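PDB 2O2G: dienelactone hydrolase from Anabaena variabilis, which probably acts as a hydrolase of the alpha/beta-hydrolase superfamily, as a member of the dienelactone hydrolase family. Local coordinates for residues V15-G20 against V99-W104; V22-N27 against L68-L73; Q140-R145 against V159-L164; S154-V159 against E183-S188. All coordinates share one frame; numbering follows the deposited sequence. Where two conformers were deposited one is given.

Contact 1: V15-G20 against V99-W104. With EDO (1,2-ethanediol), chain D.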
loop_
_atom_site.group_PDB
_atom_site.type_symbol
_atom_site.label_atom_id
_atom_site.label_comp_id
_atom_site.label_asym_id
_atom_site.label_seq_id
_atom_site.Cartn_x
_atom_site.Cartn_y
_atom_site.Cartn_z
ATOM N N VAL A 15 -4.564 -0.397 -16.873
ATOM C CA VAL A 15 -5.961 -0.650 -16.588
ATOM C C VAL A 15 -6.729 0.607 -16.124
ATOM O O VAL A 15 -6.126 1.565 -15.652
ATOM C CB VAL A 15 -6.088 -1.778 -15.534
ATOM C CG1 VAL A 15 -5.347 -3.010 -16.027
ATOM C CG2 VAL A 15 -5.524 -1.369 -14.147
ATOM N N SER A 16 -8.050 0.587 -16.318
ATOM C CA SER A 16 -8.950 1.609 -15.812
ATOM C C SER A 16 -9.781 0.928 -14.714
ATOM O O SER A 16 -10.541 0.013 -14.993
ATOM C CB SER A 16 -9.859 2.154 -16.904
ATOM O OG SER A 16 -10.567 3.283 -16.400
ATOM N N VAL A 17 -9.552 1.342 -13.481
ATOM C CA VAL A 17 -10.185 0.816 -12.273
ATOM C C VAL A 17 -11.410 1.696 -11.901
ATOM O O VAL A 17 -11.270 2.850 -11.499
ATOM C CB VAL A 17 -9.187 0.806 -11.120
ATOM C CG1 VAL A 17 -9.847 0.301 -9.790
ATOM C CG2 VAL A 17 -7.935 -0.030 -11.453
ATOM N N SER A 18 -12.608 1.142 -12.072
ATOM C CA SER A 18 -13.841 1.834 -11.765
ATOM C C SER A 18 -14.166 1.747 -10.267
ATOM O O SER A 18 -14.158 0.655 -9.673
ATOM C CB SER A 18 -14.997 1.246 -12.565
ATOM O OG SER A 18 -14.880 1.592 -13.935
ATOM N N VAL A 19 -14.422 2.903 -9.675
ATOM C CA VAL A 19 -14.761 3.020 -8.272
ATOM C C VAL A 19 -15.927 3.970 -8.268
ATOM O O VAL A 19 -15.758 5.171 -8.306
ATOM C CB VAL A 19 -13.611 3.568 -7.448
ATOM C CG1 VAL A 19 -14.033 3.788 -6.002
ATOM C CG2 VAL A 19 -12.414 2.585 -7.515
ATOM N N GLY A 20 -17.124 3.416 -8.311
ATOM C CA GLY A 20 -18.317 4.233 -8.354
ATOM C C GLY A 20 -18.277 5.094 -9.588
ATOM O O GLY A 20 -18.044 4.612 -10.705
ATOM N N VAL A 99 -10.476 0.935 -1.057
ATOM C CA VAL A 99 -11.549 -0.061 -0.873
ATOM C C VAL A 99 -12.164 -0.353 -2.256
ATOM O O VAL A 99 -12.416 -1.509 -2.567
ATOM C CB VAL A 99 -12.648 0.433 0.116
ATOM C CG1 VAL A 99 -13.904 -0.435 0.093
ATOM C CG2 VAL A 99 -12.096 0.524 1.534
ATOM N N GLY A 100 -12.425 0.712 -3.034
ATOM C CA GLY A 100 -12.971 0.606 -4.410
ATOM C C GLY A 100 -12.075 -0.221 -5.328
ATOM O O GLY A 100 -12.562 -1.124 -6.032
ATOM N N ALA A 101 -10.779 0.058 -5.317
ATOM C CA ALA A 101 -9.808 -0.748 -6.079
ATOM C C ALA A 101 -9.735 -2.209 -5.633
ATOM O O ALA A 101 -9.495 -3.107 -6.452
ATOM C CB ALA A 101 -8.415 -0.122 -6.028
ATOM N N THR A 102 -9.913 -2.450 -4.340
ATOM C CA THR A 102 -9.926 -3.819 -3.775
ATOM C C THR A 102 -11.134 -4.586 -4.363
ATOM O O THR A 102 -11.001 -5.673 -4.898
ATOM C CB THR A 102 -9.954 -3.769 -2.206
ATOM O OG1 THR A 102 -8.827 -3.002 -1.717
ATOM C CG2 THR A 102 -9.871 -5.173 -1.610
ATOM N N ASP A 103 -12.298 -3.960 -4.305
ATOM C CA ASP A 103 -13.525 -4.546 -4.862
ATOM C C ASP A 103 -13.383 -4.834 -6.365
ATOM O O ASP A 103 -13.833 -5.889 -6.853
ATOM C CB ASP A 103 -14.714 -3.618 -4.588
ATOM C CG ASP A 103 -15.053 -3.516 -3.098
ATOM O OD1 ASP A 103 -14.546 -4.350 -2.306
ATOM O OD2 ASP A 103 -15.868 -2.623 -2.724
ATOM N N TRP A 104 -12.701 -3.945 -7.080
ATOM C CA TRP A 104 -12.466 -4.132 -8.521
ATOM C C TRP A 104 -11.630 -5.389 -8.747
ATOM O O TRP A 104 -11.998 -6.235 -9.585
ATOM C CB TRP A 104 -11.769 -2.928 -9.105
ATOM C CG TRP A 104 -11.556 -2.977 -10.585
ATOM C CD1 TRP A 104 -12.402 -2.573 -11.551
ATOM C CD2 TRP A 104 -10.353 -3.384 -11.234
ATOM N NE1 TRP A 104 -11.806 -2.738 -12.787
ATOM C CE2 TRP A 104 -10.537 -3.211 -12.605
ATOM C CE3 TRP A 104 -9.115 -3.827 -10.769
ATOM C CZ2 TRP A 104 -9.550 -3.535 -13.533
ATOM C CZ3 TRP A 104 -8.118 -4.140 -11.694
ATOM C CH2 TRP A 104 -8.352 -3.997 -13.051
HETATM C C1 EDO D . -3.695 4.201 -17.734
HETATM O O1 EDO D . -3.932 3.085 -16.841
HETATM C C2 EDO D . -4.579 4.211 -18.972
HETATM O O2 EDO D . -5.872 3.630 -18.723
HETATM O O HOH W 1 -13.612 -0.910 -14.602
HETATM O O HOH W 2 -14.854 -0.874 -7.428
#
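Val15, Val17 and Val19 of strand 12-19 pack on Gly100, Ala101 and Trp104 of helix 91-107, an apolar strand-on-helix contact at one margin of the sheet. The two axes come within 7.5 Å, their directions 114° apart, so the strand runs across the helix rather than along it. Trp104 contributes most. Its CG stands anti to the backbone N (chi1 -176°), which carries the indole out from the helix against the strand. Val17 lays both methyls over the same face: CG2 makes a CH-pi contact 4.0 Å from the centroid of the Trp104 six-membered ring, only 7° off its normal, while CG1 lies 3.8 Å from Trp104 CG and also meets Ala101 CB. At the far end of the indole, Val15 CG2 is 4.0 Å from Trp104 CH2. In the alpha/beta-hydrolase fold, helices cover both faces of a mainly parallel sheet; here helix 91-107 reaches the outermost strand as well as Ile70, which touches both Val17 and Ala101. Val19 sits closest to the helix backbone, with CG2 3.6 Å from Gly100 C; a CB on Gly100 would collide with Val19 CG1. Polar links across the contact run through water. One molecule accepts from Trp104 NE1 at 3.1 Å, donates to Ser16 O and is hydrogen-bonded to Ser18 OG. A second donates to Ser18 O at 2.8 Å and to Gly100 O at 2.7 Å, satisfying two carbonyls at once. A 1,2-ethanediol molecule, probably from the crystallisation liquor, donates to Val15 O.

Contact 2: V22-N27 against L68-L73. With EDO (1,2-ethanediol), chain D.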
loop_
_atom_site.group_PDB
_atom_site.type_symbol
_atom_site.label_atom_id
_atom_site.label_comp_id
_atom_site.label_asym_id
_atom_site.label_seq_id
_atom_site.Cartn_x
_atom_site.Cartn_y
_atom_site.Cartn_z
ATOM N N VAL A 22 -16.001 7.332 -10.402
ATOM C CA VAL A 22 -14.658 7.630 -10.946
ATOM C C VAL A 22 -13.927 6.434 -11.559
ATOM O O VAL A 22 -14.219 5.265 -11.238
ATOM C CB VAL A 22 -13.698 8.270 -9.898
ATOM C CG1 VAL A 22 -14.391 9.372 -9.126
ATOM C CG2 VAL A 22 -13.162 7.267 -8.921
ATOM N N LYS A 23 -12.984 6.762 -12.445
ATOM C CA LYS A 23 -12.089 5.812 -13.092
ATOM C C LYS A 23 -10.674 6.227 -12.656
ATOM O O LYS A 23 -10.297 7.397 -12.770
ATOM C CB LYS A 23 -12.204 5.886 -14.625
ATOM C CG LYS A 23 -13.650 5.786 -15.186
ATOM N N LEU A 24 -9.911 5.257 -12.175
ATOM C CA LEU A 24 -8.551 5.467 -11.688
ATOM C C LEU A 24 -7.584 4.676 -12.529
ATOM O O LEU A 24 -7.822 3.508 -12.786
ATOM C CB LEU A 24 -8.430 4.946 -10.268
ATOM C CG LEU A 24 -9.378 5.482 -9.205
ATOM C CD1 LEU A 24 -9.068 4.779 -7.878
ATOM C CD2 LEU A 24 -9.204 7.019 -9.072
ATOM N N LYS A 25 -6.477 5.302 -12.924
ATOM C CA LYS A 25 -5.504 4.660 -13.774
ATOM C C LYS A 25 -4.655 3.721 -12.932
ATOM O O LYS A 25 -4.266 4.006 -11.781
ATOM C CB LYS A 25 -4.644 5.680 -14.510
ATOM C CG LYS A 25 -5.478 6.574 -15.456
ATOM C CD LYS A 25 -4.663 7.449 -16.367
ATOM C CE LYS A 25 -4.206 8.721 -15.778
ATOM N NZ LYS A 25 -3.637 9.604 -16.839
ATOM N N GLY A 26 -4.354 2.594 -13.537
ATOM C CA GLY A 26 -3.579 1.589 -12.865
ATOM C C GLY A 26 -2.608 0.884 -13.752
ATOM O O GLY A 26 -2.756 0.870 -14.968
ATOM N N ASN A 27 -1.624 0.267 -13.111
ATOM C CA ASN A 27 -0.645 -0.513 -13.841
ATOM C C ASN A 27 -0.663 -1.886 -13.120
ATOM O O ASN A 27 -0.283 -2.013 -11.929
ATOM C CB ASN A 27 0.721 0.221 -13.931
ATOM C CG ASN A 27 0.682 1.576 -14.788
ATOM O OD1 ASN A 27 -0.134 1.781 -15.714
ATOM N ND2 ASN A 27 1.635 2.466 -14.490
ATOM N N LEU A 68 -0.633 -4.094 -8.302
ATOM C CA LEU A 68 -1.477 -3.029 -8.881
ATOM C C LEU A 68 -1.035 -1.695 -8.283
ATOM O O LEU A 68 -1.202 -1.449 -7.102
ATOM C CB LEU A 68 -2.956 -3.249 -8.624
ATOM C CG LEU A 68 -3.883 -2.133 -9.140
ATOM C CD1 LEU A 68 -3.695 -1.938 -10.658
ATOM C CD2 LEU A 68 -5.328 -2.441 -8.759
ATOM N N LEU A 69 -0.365 -0.899 -9.112
ATOM C CA LEU A 69 0.057 0.440 -8.775
ATOM C C LEU A 69 -1.049 1.302 -9.342
ATOM O O LEU A 69 -1.301 1.267 -10.529
ATOM C CB LEU A 69 1.387 0.728 -9.444
ATOM C CG LEU A 69 2.563 -0.032 -8.809
ATOM C CD1 LEU A 69 3.654 -0.238 -9.826
ATOM C CD2 LEU A 69 3.060 0.703 -7.611
ATOM N N ILE A 70 -1.702 2.058 -8.473
ATOM C CA ILE A 70 -2.850 2.879 -8.837
ATOM C C ILE A 70 -2.756 4.355 -8.456
ATOM O O ILE A 70 -2.071 4.724 -7.512
ATOM C CB ILE A 70 -4.084 2.222 -8.176
ATOM C CG1 ILE A 70 -5.355 2.588 -8.913
ATOM C CG2 ILE A 70 -4.149 2.470 -6.655
ATOM C CD1 ILE A 70 -6.450 1.658 -8.597
ATOM N N ASP A 71 -3.426 5.209 -9.208
ATOM C CA ASP A 71 -3.570 6.582 -8.820
ATOM C C ASP A 71 -4.834 6.580 -7.961
ATOM O O ASP A 71 -5.908 6.176 -8.420
ATOM C CB ASP A 71 -3.765 7.502 -10.033
ATOM C CG ASP A 71 -2.483 7.720 -10.829
ATOM O OD1 ASP A 71 -1.376 7.600 -10.259
ATOM O OD2 ASP A 71 -2.610 8.044 -12.017
ATOM N N LEU A 72 -4.735 7.031 -6.724
ATOM C CA LEU A 72 -5.912 7.110 -5.880
ATOM C C LEU A 72 -6.814 8.261 -6.271
ATOM O O LEU A 72 -8.007 8.263 -5.921
ATOM C CB LEU A 72 -5.518 7.182 -4.406
ATOM C CG LEU A 72 -4.943 5.821 -3.945
ATOM C CD1 LEU A 72 -4.470 5.937 -2.504
ATOM C CD2 LEU A 72 -5.939 4.695 -4.055
ATOM N N LEU A 73 -6.272 9.248 -6.966
ATOM C CA LEU A 73 -7.093 10.345 -7.442
ATOM C C LEU A 73 -7.240 10.243 -8.957
ATOM O O LEU A 73 -6.373 9.656 -9.640
ATOM C CB LEU A 73 -6.494 11.694 -7.085
ATOM C CG LEU A 73 -6.182 11.948 -5.616
ATOM C CD1 LEU A 73 -5.565 13.331 -5.463
ATOM C CD2 LEU A 73 -7.421 11.826 -4.776
HETATM C C1 EDO D . -3.695 4.201 -17.734
HETATM O O1 EDO D . -3.932 3.085 -16.841
HETATM C C2 EDO D . -4.579 4.211 -18.972
HETATM O O2 EDO D . -5.872 3.630 -18.723
HETATM O O HOH W 3 -6.348 8.167 -11.930
#
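Backbone bonds join Lys25 and Asn27 to Leu69 and Asp71. Asn27 and Leu69 form an antiparallel hydrogen-bonded pair, Asn27 N to Leu69 O at 2.8 Å and Leu69 N to Asn27 O at 3.0 Å; Asp71 N reaches Lys25 O at 3.0 Å, nearly straight at 166°. Between them Gly26 and Ile70 form a non-hydrogen-bonded pair, with CA atoms 4.3 Å apart. Leu24 packs its side chain against Ile70 and over the carbonyl oxygens of Asp71 and Leu72: CB meets Ile70 CG1 at 4.1 Å and Asp71 O at 3.4 Å, while CD2 lies 3.6 Å from Leu72 O. Cut back to alanine, Leu24 would keep CB but lose CG and both methyls, which would probably uncover these carbonyls and open a gap beside Ile70 CD1. Lys25 and Asp71 run side by side, pointing the same way, but their charged ends part: Lys25 NZ bonds Gln75, and Asp71 OD2 forms a salt bridge with Arg48. Water accepts from Lys25 N and donates to Leu73 O, continuing the link where the chains diverge. Strand 22-29 thus lies between strands 12-19 and 66-70, the one strand that runs against the others in this sheet, as the second strand does in the alpha/beta-hydrolase fold.

Contact 3: Q140-R145 against V159-L164; sequences QAVVSR and VKAPTL. With SO4 (sulfate ion), chain B.
Val142 takes backbone bonds from both sides of Thr163: Val142 N donates to Pro162 O at 3.0 Å and Val142 O accepts from Leu164 N at 2.9 Å. Ser144 N then donates to Leu164 O at 2.9 Å, completing a parallel ladder. CA-H...O contacts supplement it, the straightest from Thr163 CA to Val142 O. This joins neighbouring strands 139-145 and 163-168 in the parallel part of the alpha/beta-hydrolase sheet. Among apolar contacts, Val143 and Leu164 lie side by side, facing helix 206-221, and Ala161 CB rests 4.0 Å from Val142 CG2 and 3.7 Å from Ala141 N, a buried amide without a partner. Thr163 OG1 bends back beside its own backbone N (chi1 -62°) to donate to Ala161 O at 2.8 Å, a bond within the segment just where the strand begins. Beyond the ladder, Arg145 NH1 and NH2 donate to O3 and O4 of a sulfate, probably from the crystallisation liquor, each at 3.0 Å, with O3 in the guanidinium plane. NH2 also bonds Ser122 OG, probably the nucleophile of a Ser-His-Asp triad. A leucine in place of Arg145 would probably leave Ser122 OG and two sulfate oxygens without these donors.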
loop_
_atom_site.group_PDB
_atom_site.type_symbol
_atom_site.label_atom_id
_atom_site.label_comp_id
_atom_site.label_asym_id
_atom_site.label_seq_id
_atom_site.Cartn_x
_atom_site.Cartn_y
_atom_site.Cartn_z
ATOM N N GLN A 140 -5.594 -9.616 3.231
ATOM C CA GLN A 140 -4.806 -10.620 3.960
ATOM C C GLN A 140 -3.464 -10.180 4.518
ATOM O O GLN A 140 -2.811 -10.960 5.247
ATOM C CB GLN A 140 -4.581 -11.859 3.084
ATOM C CG GLN A 140 -5.876 -12.580 2.693
ATOM C CD GLN A 140 -5.701 -14.032 2.236
ATOM O OE1 GLN A 140 -6.684 -14.659 1.846
ATOM N NE2 GLN A 140 -4.463 -14.586 2.303
ATOM N N ALA A 141 -3.048 -8.953 4.210
ATOM C CA ALA A 141 -1.782 -8.416 4.708
ATOM C C ALA A 141 -1.646 -6.945 4.387
ATOM O O ALA A 141 -2.179 -6.448 3.396
ATOM C CB ALA A 141 -0.556 -9.201 4.132
ATOM N N VAL A 142 -0.933 -6.234 5.252
ATOM C CA VAL A 142 -0.673 -4.817 5.049
ATOM C C VAL A 142 0.767 -4.514 5.466
ATOM O O VAL A 142 1.236 -5.021 6.464
ATOM C CB VAL A 142 -1.627 -3.899 5.877
ATOM C CG1 VAL A 142 -1.218 -2.400 5.750
ATOM C CG2 VAL A 142 -3.082 -4.093 5.469
ATOM N N VAL A 143 1.449 -3.707 4.666
ATOM C CA VAL A 143 2.784 -3.207 4.989
ATOM C C VAL A 143 2.657 -1.673 4.891
ATOM O O VAL A 143 2.135 -1.149 3.903
ATOM C CB VAL A 143 3.859 -3.698 4.020
ATOM C CG1 VAL A 143 5.213 -3.033 4.322
ATOM C CG2 VAL A 143 3.989 -5.184 4.071
ATOM N N SER A 144 3.109 -0.973 5.925
ATOM C CA SER A 144 3.086 0.478 5.959
ATOM C C SER A 144 4.525 0.970 5.949
ATOM O O SER A 144 5.291 0.600 6.838
ATOM C CB SER A 144 2.344 0.986 7.186
ATOM O OG SER A 144 2.630 2.362 7.321
ATOM N N ARG A 145 4.903 1.716 4.900
ATOM C CA ARG A 145 6.280 2.244 4.768
ATOM C C ARG A 145 6.339 3.692 5.217
ATOM O O ARG A 145 5.855 4.598 4.523
ATOM C CB ARG A 145 6.781 2.127 3.332
ATOM C CG ARG A 145 8.252 2.527 3.122
ATOM C CD ARG A 145 8.432 3.168 1.777
ATOM N NE ARG A 145 7.888 4.536 1.801
ATOM C CZ ARG A 145 7.688 5.288 0.734
ATOM N NH1 ARG A 145 7.861 4.803 -0.487
ATOM N NH2 ARG A 145 7.218 6.508 0.892
ATOM N N VAL A 159 -8.449 -3.756 12.384
ATOM C CA VAL A 159 -7.643 -4.352 11.309
ATOM C C VAL A 159 -7.418 -5.825 11.650
ATOM O O VAL A 159 -6.992 -6.159 12.773
ATOM C CB VAL A 159 -6.335 -3.613 11.137
ATOM C CG1 VAL A 159 -5.355 -4.375 10.159
ATOM C CG2 VAL A 159 -6.591 -2.223 10.636
ATOM N N LYS A 160 -7.773 -6.690 10.705
ATOM C CA LYS A 160 -7.609 -8.147 10.857
ATOM C C LYS A 160 -6.446 -8.681 10.027
ATOM O O LYS A 160 -6.006 -9.804 10.235
ATOM C CB LYS A 160 -8.913 -8.875 10.467
ATOM C CG LYS A 160 -10.146 -8.515 11.323
ATOM C CD LYS A 160 -10.048 -9.049 12.744
ATOM C CE LYS A 160 -11.348 -8.880 13.553
ATOM N NZ LYS A 160 -11.695 -7.474 13.914
ATOM N N ALA A 161 -5.967 -7.878 9.082
ATOM C CA ALA A 161 -4.870 -8.242 8.191
ATOM C C ALA A 161 -3.530 -8.132 8.903
ATOM O O ALA A 161 -3.236 -7.075 9.491
ATOM C CB ALA A 161 -4.870 -7.328 6.984
ATOM N N PRO A 162 -2.730 -9.230 8.924
ATOM C CA PRO A 162 -1.372 -9.126 9.517
ATOM C C PRO A 162 -0.596 -7.931 8.934
ATOM O O PRO A 162 -0.372 -7.837 7.712
ATOM C CB PRO A 162 -0.739 -10.478 9.184
ATOM C CG PRO A 162 -1.952 -11.422 9.172
ATOM C CD PRO A 162 -3.039 -10.615 8.505
ATOM N N THR A 163 -0.130 -7.075 9.837
ATOM C CA THR A 163 0.440 -5.769 9.513
ATOM C C THR A 163 1.905 -5.581 9.947
ATOM O O THR A 163 2.272 -5.790 11.092
ATOM C CB THR A 163 -0.415 -4.676 10.221
ATOM O OG1 THR A 163 -1.756 -4.729 9.720
ATOM C CG2 THR A 163 0.165 -3.297 10.054
ATOM N N LEU A 164 2.707 -5.130 8.992
ATOM C CA LEU A 164 4.094 -4.849 9.184
ATOM C C LEU A 164 4.305 -3.353 9.002
ATOM O O LEU A 164 4.094 -2.789 7.910
ATOM C CB LEU A 164 4.916 -5.599 8.131
ATOM C CG LEU A 164 6.391 -5.274 8.036
ATOM C CD1 LEU A 164 7.103 -5.526 9.353
ATOM C CD2 LEU A 164 6.981 -6.113 6.886
HETATM S S SO4 B . 5.695 7.637 -2.476
HETATM O O1 SO4 B . 4.434 7.008 -2.827
HETATM O O2 SO4 B . 5.931 8.637 -3.478
HETATM O O3 SO4 B . 6.726 6.628 -2.630
HETATM O O4 SO4 B . 5.697 8.182 -1.124
#

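Contact 4: S154-V159 against E183-S188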
loop_
_atom_site.group_PDB
_atom_site.type_symbol
_atom_site.label_atom_id
_atom_site.label_comp_id
_atom_site.label_asym_id
_atom_site.label_seq_id
_atom_site.Cartn_x
_atom_site.Cartn_y
_atom_site.Cartn_z
ATOM N N SER A 154 -9.304 4.831 15.111
ATOM C CA SER A 154 -10.559 4.054 15.158
ATOM C C SER A 154 -10.442 2.787 14.324
ATOM O O SER A 154 -11.011 1.756 14.667
ATOM C CB SER A 154 -11.741 4.901 14.710
ATOM O OG SER A 154 -11.471 5.446 13.424
ATOM N N ALA A 155 -9.702 2.860 13.223
ATOM C CA ALA A 155 -9.490 1.690 12.383
ATOM C C ALA A 155 -8.542 0.678 12.967
ATOM O O ALA A 155 -8.718 -0.521 12.742
ATOM C CB ALA A 155 -8.949 2.110 11.015
ATOM N N LEU A 156 -7.518 1.140 13.689
ATOM C CA LEU A 156 -6.440 0.233 14.106
ATOM C C LEU A 156 -6.850 -1.075 14.799
ATOM O O LEU A 156 -6.471 -2.155 14.318
ATOM C CB LEU A 156 -5.387 0.961 14.942
ATOM C CG LEU A 156 -4.497 1.966 14.208
ATOM C CD1 LEU A 156 -3.578 2.634 15.243
ATOM C CD2 LEU A 156 -3.718 1.325 13.061
ATOM N N PRO A 157 -7.633 -0.993 15.884
ATOM C CA PRO A 157 -8.041 -2.257 16.537
ATOM C C PRO A 157 -9.000 -3.177 15.737
ATOM O O PRO A 157 -9.229 -4.321 16.166
ATOM C CB PRO A 157 -8.694 -1.790 17.844
ATOM C CG PRO A 157 -9.125 -0.394 17.590
ATOM C CD PRO A 157 -8.157 0.188 16.602
ATOM N N HIS A 158 -9.530 -2.704 14.597
ATOM C CA HIS A 158 -10.407 -3.511 13.778
ATOM C C HIS A 158 -9.674 -4.184 12.642
ATOM O O HIS A 158 -10.228 -5.082 12.004
ATOM C CB HIS A 158 -11.564 -2.665 13.247
ATOM C CG HIS A 158 -12.496 -2.216 14.329
ATOM N ND1 HIS A 158 -12.529 -0.919 14.792
ATOM C CD2 HIS A 158 -13.355 -2.918 15.107
ATOM C CE1 HIS A 158 -13.417 -0.825 15.770
ATOM N NE2 HIS A 158 -13.930 -2.026 15.986
ATOM N N VAL A 159 -8.449 -3.756 12.384
ATOM C CA VAL A 159 -7.643 -4.352 11.309
ATOM C C VAL A 159 -7.418 -5.825 11.650
ATOM O O VAL A 159 -6.992 -6.159 12.773
ATOM C CB VAL A 159 -6.335 -3.613 11.137
ATOM C CG1 VAL A 159 -5.355 -4.375 10.159
ATOM C CG2 VAL A 159 -6.591 -2.223 10.636
ATOM N N GLU A 183 0.710 -1.004 19.293
ATOM C CA GLU A 183 -0.018 -1.405 20.489
ATOM C C GLU A 183 -1.533 -1.431 20.286
ATOM O O GLU A 183 -2.234 -2.188 20.967
ATOM C CB GLU A 183 0.311 -0.466 21.662
ATOM C CG GLU A 183 1.772 -0.489 22.109
ATOM C CD GLU A 183 2.275 -1.888 22.498
ATOM O OE1 GLU A 183 1.969 -2.334 23.629
ATOM O OE2 GLU A 183 3.001 -2.525 21.679
ATOM N N GLN A 184 -2.036 -0.607 19.370
ATOM C CA GLN A 184 -3.460 -0.534 19.102
ATOM C C GLN A 184 -3.910 -1.685 18.185
ATOM O O GLN A 184 -5.090 -2.069 18.203
ATOM C CB GLN A 184 -3.808 0.839 18.513
ATOM C CG GLN A 184 -3.329 2.039 19.363
ATOM C CD GLN A 184 -3.577 3.395 18.712
ATOM O OE1 GLN A 184 -4.721 3.763 18.404
ATOM N NE2 GLN A 184 -2.501 4.154 18.501
ATOM N N LEU A 185 -2.981 -2.226 17.384
ATOM C CA LEU A 185 -3.286 -3.365 16.527
ATOM C C LEU A 185 -3.531 -4.597 17.416
ATOM O O LEU A 185 -2.867 -4.777 18.445
ATOM C CB LEU A 185 -2.158 -3.637 15.512
ATOM C CG LEU A 185 -1.932 -2.546 14.470
ATOM C CD1 LEU A 185 -0.609 -2.705 13.725
ATOM C CD2 LEU A 185 -3.117 -2.520 13.512
ATOM N N GLN A 186 -4.521 -5.408 17.034
ATOM C CA GLN A 186 -4.884 -6.629 17.744
ATOM C C GLN A 186 -4.615 -7.886 16.918
ATOM O O GLN A 186 -4.913 -8.983 17.362
ATOM C CB GLN A 186 -6.383 -6.583 18.118
ATOM C CG GLN A 186 -6.754 -5.369 18.947
ATOM C CD GLN A 186 -6.001 -5.327 20.247
ATOM O OE1 GLN A 186 -6.107 -6.246 21.058
ATOM N NE2 GLN A 186 -5.243 -4.257 20.465
ATOM N N THR A 187 -4.039 -7.728 15.733
ATOM C CA THR A 187 -3.769 -8.840 14.834
ATOM C C THR A 187 -2.285 -9.185 14.899
ATOM O O THR A 187 -1.543 -8.563 15.668
ATOM C CB THR A 187 -4.161 -8.442 13.383
ATOM O OG1 THR A 187 -3.983 -9.557 12.491
ATOM C CG2 THR A 187 -3.336 -7.232 12.894
ATOM N N SER A 188 -1.851 -10.178 14.116
ATOM C CA SER A 188 -0.430 -10.521 14.016
ATOM C C SER A 188 0.228 -9.257 13.493
ATOM O O SER A 188 -0.272 -8.612 12.551
ATOM C CB SER A 188 -0.146 -11.692 13.052
ATOM O OG SER A 188 -0.656 -12.909 13.563
HETATM O O HOH W 4 -6.179 -4.851 14.964
#
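Leu156 and Val159 close on Leu185 from the loop before strand 163-168, while Pro157 lies along the segment that leaves helix 172-184. Leu185 starts off from the backbone in the direction leading away from the loop, yet with chi1 -65° and chi2 166° its CD2 turns back, to 3.9 Å from Leu156 CD2, 4.1 Å from Val159 CB and 3.5 Å from Leu156 O. Leu156 holds CG anti to its carbonyl carbon (chi1 -70°), and its CD1 crosses against Gln184, meeting CB as well as the amide; Gln184 has two modelled conformers, so the amide part is less certain. Gln186 is bent at chi2, folding its amide back so that NE2 donates to Gln184 O at 3.2 Å in an almost straight bond. The donor stands above the carbonyl plane, while the carbonyl oxygen lies in the amide plane. Nearer the backbone, Gln186 CG lies 3.9 Å from Pro157 O, and Pro157 CA makes a CA-H...O contact with Gln184 O. Thr187 turns OG1 to Lys160 O, its hydrogen-bond partner, and sets CB 3.7 Å from Val159 O. Direct contacts are thus apolar or weakly polar, and a water supplies the stronger link: it accepts from Gln186 N at 2.7 Å and donates to the carbonyls of Leu156, which opens the 3-10 segment 156-158, and of Val159, just after it. Leu156 also touches Leu129 of helix 123-134, and beyond Thr187 the backbone of Ser188 is hydrogen-bonded to Thr163 as the chain enters strand 189-194, the outermost strand at this margin.

Overall arrangement
Contacts 2 and 3 are buried strand pairings in one sheet, antiparallel and parallel respectively, lying on opposite sides of the chain's centre with their own centres about 21 Å apart. Contacts 1 and 4 are partly buried and use side-chain packing and bridging water in place of direct backbone bonds. Contact 1 adds a helix to the strands of contact 2: Val15 and Val17 pair with Gly26 and Leu24, and one ethanediol touches both. Contacts 3 and 4 share Val159 and meet again through Thr187 and Ser188, so the loop and the adjoining strand are held together. Anion binding belongs to contact 3, at the probable active site.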